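Tryptophan synthase alpha chain (Chlamydia trachomatis, PDB 6V82) probably cleaves indoleglycerol phosphate into indole and glyceraldehyde 3-phosphate, the alpha-subunit half of the last step of tryptophan biosynthesis. Local coordinates at residues V40-L45 with P91-S96. Residues are numbered along the deposited sequence; the frame is centred on the assembly and turned at random.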
ATOM      1  N   VAL A  40       8.266  24.848 -53.802  1.00 38.04           N
ATOM      2  CA  VAL A  40       8.386  25.415 -52.462  1.00 38.62           C
ATOM      3  C   VAL A  40       9.358  26.587 -52.495  1.00 38.47           C
ATOM      4  O   VAL A  40      10.442  26.495 -53.080  1.00 38.95           O
ATOM      5  CB  VAL A  40       8.828  24.328 -51.465  1.00 35.70           C
ATOM      6  CG1 VAL A  40       9.158  24.935 -50.103  1.00 30.47           C
ATOM      7  CG2 VAL A  40       7.732  23.248 -51.316  1.00 33.43           C
ATOM      8  N   ASP A  41       8.975  27.705 -51.872  1.00 39.09           N
ATOM      9  CA  ASP A  41       9.772  28.928 -51.965  1.00 29.88           C
ATOM     10  C   ASP A  41      10.756  29.091 -50.818  1.00 35.03           C
ATOM     11  O   ASP A  41      11.779  29.773 -50.969  1.00 34.75           O
ATOM     12  CB  ASP A  41       8.865  30.160 -52.007  1.00 32.17           C
ATOM     13  CG  ASP A  41       7.849  30.107 -53.140  1.00 54.05           C
ATOM     14  OD1 ASP A  41       6.637  29.991 -52.847  1.00 47.81           O
ATOM     15  OD2 ASP A  41       8.263  30.188 -54.323  1.00 60.71           O
ATOM     16  N   ILE A  42      10.467  28.493 -49.674  1.00 29.28           N
ATOM     17  CA  ILE A  42      11.297  28.617 -48.491  1.00 24.63           C
ATOM     18  C   ILE A  42      11.330  27.258 -47.821  1.00 28.88           C
ATOM     19  O   ILE A  42      10.276  26.679 -47.545  1.00 36.42           O
ATOM     20  CB  ILE A  42      10.740  29.675 -47.519  1.00 31.12           C
ATOM     21  CG1 ILE A  42      10.778  31.063 -48.154  1.00 30.78           C
ATOM     22  CG2 ILE A  42      11.498  29.627 -46.201  1.00 33.57           C
ATOM     23  CD1 ILE A  42      10.081  32.128 -47.341  1.00 28.54           C
ATOM     24  N   LEU A  43      12.521  26.744 -47.564  1.00 21.41           N
ATOM     25  CA  LEU A  43      12.659  25.502 -46.819  1.00 27.70           C
ATOM     26  C   LEU A  43      12.770  25.801 -45.331  1.00 26.81           C
ATOM     27  O   LEU A  43      13.563  26.653 -44.923  1.00 19.88           O
ATOM     28  CB  LEU A  43      13.881  24.713 -47.284  1.00 24.24           C
ATOM     29  CG  LEU A  43      13.631  24.014 -48.605  1.00 33.89           C
ATOM     30  CD1 LEU A  43      14.828  23.183 -48.998  1.00 38.11           C
ATOM     31  CD2 LEU A  43      12.364  23.167 -48.513  1.00 30.92           C
ATOM     32  N   GLU A  44      11.962  25.115 -44.526  1.00 33.98           N
ATOM     33  CA  GLU A  44      12.094  25.164 -43.077  1.00 26.43           C
ATOM     34  C   GLU A  44      12.682  23.836 -42.656  1.00 24.58           C
ATOM     35  O   GLU A  44      12.003  22.805 -42.710  1.00 30.57           O
ATOM     36  CB  GLU A  44      10.773  25.434 -42.371  1.00 29.62           C
ATOM     37  CG  GLU A  44      10.955  25.608 -40.860  1.00 34.03           C
ATOM     38  CD  GLU A  44       9.885  26.497 -40.229  1.00 43.87           C
ATOM     39  OE1 GLU A  44       9.089  25.986 -39.401  1.00 53.29           O
ATOM     40  OE2 GLU A  44       9.841  27.705 -40.569  1.00 40.62           O
ATOM     41  N   LEU A  45      13.944  23.870 -42.248  1.00 23.94           N
ATOM     42  CA  LEU A  45      14.725  22.679 -41.966  1.00 24.08           C
ATOM     43  C   LEU A  45      14.760  22.453 -40.454  1.00 28.90           C
ATOM     44  O   LEU A  45      15.275  23.292 -39.700  1.00 27.60           O
ATOM     45  CB  LEU A  45      16.124  22.836 -42.562  1.00 23.72           C
ATOM     46  CG  LEU A  45      16.981  21.588 -42.660  1.00 35.85           C
ATOM     47  CD1 LEU A  45      16.310  20.531 -43.538  1.00 37.85           C
ATOM     48  CD2 LEU A  45      18.342  21.975 -43.214  1.00 41.30           C
ATOM     49  N   PRO A  91      15.539  30.576 -49.762  1.00 37.39           N
ATOM     50  CA  PRO A  91      15.859  30.800 -48.344  1.00 31.36           C
ATOM     51  C   PRO A  91      15.728  29.526 -47.521  1.00 30.64           C
ATOM     52  O   PRO A  91      14.839  28.706 -47.760  1.00 36.02           O
ATOM     53  CB  PRO A  91      14.824  31.842 -47.915  1.00 25.29           C
ATOM     54  CG  PRO A  91      14.450  32.538 -49.181  1.00 30.28           C
ATOM     55  CD  PRO A  91      14.511  31.502 -50.261  1.00 27.26           C
ATOM     56  N   LEU A  92      16.626  29.365 -46.541  1.00 28.40           N
ATOM     57  CA  LEU A  92      16.600  28.244 -45.599  1.00 28.90           C
ATOM     58  C   LEU A  92      16.406  28.771 -44.185  1.00 31.88           C
ATOM     59  O   LEU A  92      17.221  29.565 -43.699  1.00 39.78           O
ATOM     60  CB  LEU A  92      17.888  27.424 -45.665  1.00 34.70           C
ATOM     61  CG  LEU A  92      18.202  26.780 -47.013  1.00 35.99           C
ATOM     62  CD1 LEU A  92      19.557  26.097 -46.986  1.00 32.13           C
ATOM     63  CD2 LEU A  92      17.118  25.794 -47.363  1.00 30.65           C
ATOM     64  N   ILE A  93      15.328  28.331 -43.537  1.00 28.66           N
ATOM     65  CA  ILE A  93      15.051  28.612 -42.131  1.00 24.23           C
ATOM     66  C   ILE A  93      15.483  27.398 -41.322  1.00 27.41           C
ATOM     67  O   ILE A  93      14.997  26.283 -41.559  1.00 25.87           O
ATOM     68  CB  ILE A  93      13.558  28.896 -41.888  1.00 28.81           C
ATOM     69  CG1 ILE A  93      13.014  29.967 -42.832  1.00 33.72           C
ATOM     70  CG2 ILE A  93      13.335  29.297 -40.451  1.00 30.52           C
ATOM     71  CD1 ILE A  93      13.879  31.200 -42.883  1.00 42.59           C
ATOM     72  N   LEU A  94      16.385  27.591 -40.368  1.00 24.37           N
ATOM     73  CA  LEU A  94      16.631  26.535 -39.396  1.00 21.78           C
ATOM     74  C   LEU A  94      15.581  26.641 -38.297  1.00 26.45           C
ATOM     75  O   LEU A  94      15.494  27.663 -37.602  1.00 27.00           O
ATOM     76  CB  LEU A  94      18.028  26.620 -38.800  1.00 20.95           C
ATOM     77  CG  LEU A  94      18.315  25.368 -37.970  1.00 28.70           C
ATOM     78  CD1 LEU A  94      18.382  24.173 -38.883  1.00 29.69           C
ATOM     79  CD2 LEU A  94      19.614  25.509 -37.173  1.00 32.87           C
ATOM     80  N   TYR A  95      14.770  25.599 -38.163  1.00 20.02           N
ATOM     81  CA  TYR A  95      13.800  25.490 -37.089  1.00 24.34           C
ATOM     82  C   TYR A  95      14.369  24.574 -36.018  1.00 24.16           C
ATOM     83  O   TYR A  95      14.803  23.456 -36.331  1.00 22.20           O
ATOM     84  CB  TYR A  95      12.479  24.943 -37.621  1.00 26.99           C
ATOM     85  CG  TYR A  95      11.506  24.556 -36.552  1.00 30.37           C
ATOM     86  CD1 TYR A  95      10.685  25.510 -35.957  1.00 29.75           C
ATOM     87  CD2 TYR A  95      11.393  23.229 -36.144  1.00 32.80           C
ATOM     88  CE1 TYR A  95       9.775  25.155 -34.972  1.00 34.34           C
ATOM     89  CE2 TYR A  95      10.479  22.857 -35.168  1.00 40.32           C
ATOM     90  CZ  TYR A  95       9.677  23.824 -34.582  1.00 39.50           C
ATOM     91  OH  TYR A  95       8.791  23.456 -33.599  1.00 45.69           O
ATOM     92  N   SER A  96      14.369  25.041 -34.765  1.00 16.93           N
ATOM     93  CA  SER A  96      15.069  24.296 -33.727  1.00 19.86           C
ATOM     94  C   SER A  96      14.524  24.612 -32.347  1.00 23.63           C
ATOM     95  O   SER A  96      13.943  25.676 -32.098  1.00 26.80           O
ATOM     96  CB  SER A  96      16.572  24.598 -33.759  1.00 27.05           C
ATOM     97  OG  SER A  96      17.228  24.019 -32.662  1.00 25.39           O
TER
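E44 and I93 face each other as partners in a parallel bridge, flanked by the bridges L43 with L92 and L45 with L94. Four backbone hydrogen bonds join segments 40-45 and 91-96, L43 and L45 each using both N and O. The N-H of L43 goes to P91 O and that of L45 to I93 O, while L43 O and L45 O receive the amides of I93 and Y95. The I93 N to L43 O bond, 2.8 Å long, is almost straight (175°); Y95 N instead reaches L45 O from above the carbonyl plane.

E44 illustrates how a strand residue can present a polar group beside its neighbour. From CB, the torsion sets CG anti to the backbone N (chi1 -175°), and the chain runs on extended. E44 CG packs on Y95 CB at 3.6 Å, and E44 CD lies 4.0 Å from the same carbon. At the carboxylate the two oxygens part: E44 OE1 sits 3.8 Å from Y95 CD1, E44 OE2 3.8 Å from I93 CG2. The carboxylate plane is only 6° from that of the Y95 ring. Partners outside the two segments hold the carboxylate at both oxygens, R205 in a salt bridge with OE1 and the Y173 hydroxyl hydrogen-bonded to OE2. Two residues earlier than E44, I42 CG2 meets I93 CG1 at 3.7 Å.

On the other face L43 and L92 lie side by side, L43 CB to L92 CD2, 3.4 Å; L43 packs on helix 25-37 and L92 on helix 73-84. The two neighbouring parallel strands, with helices packed outside, belong to a TIM barrel; inside, E44, predicted to be a proton acceptor, and Y95, hydrogen-bonded to the likewise predicted D55, line the probable active site.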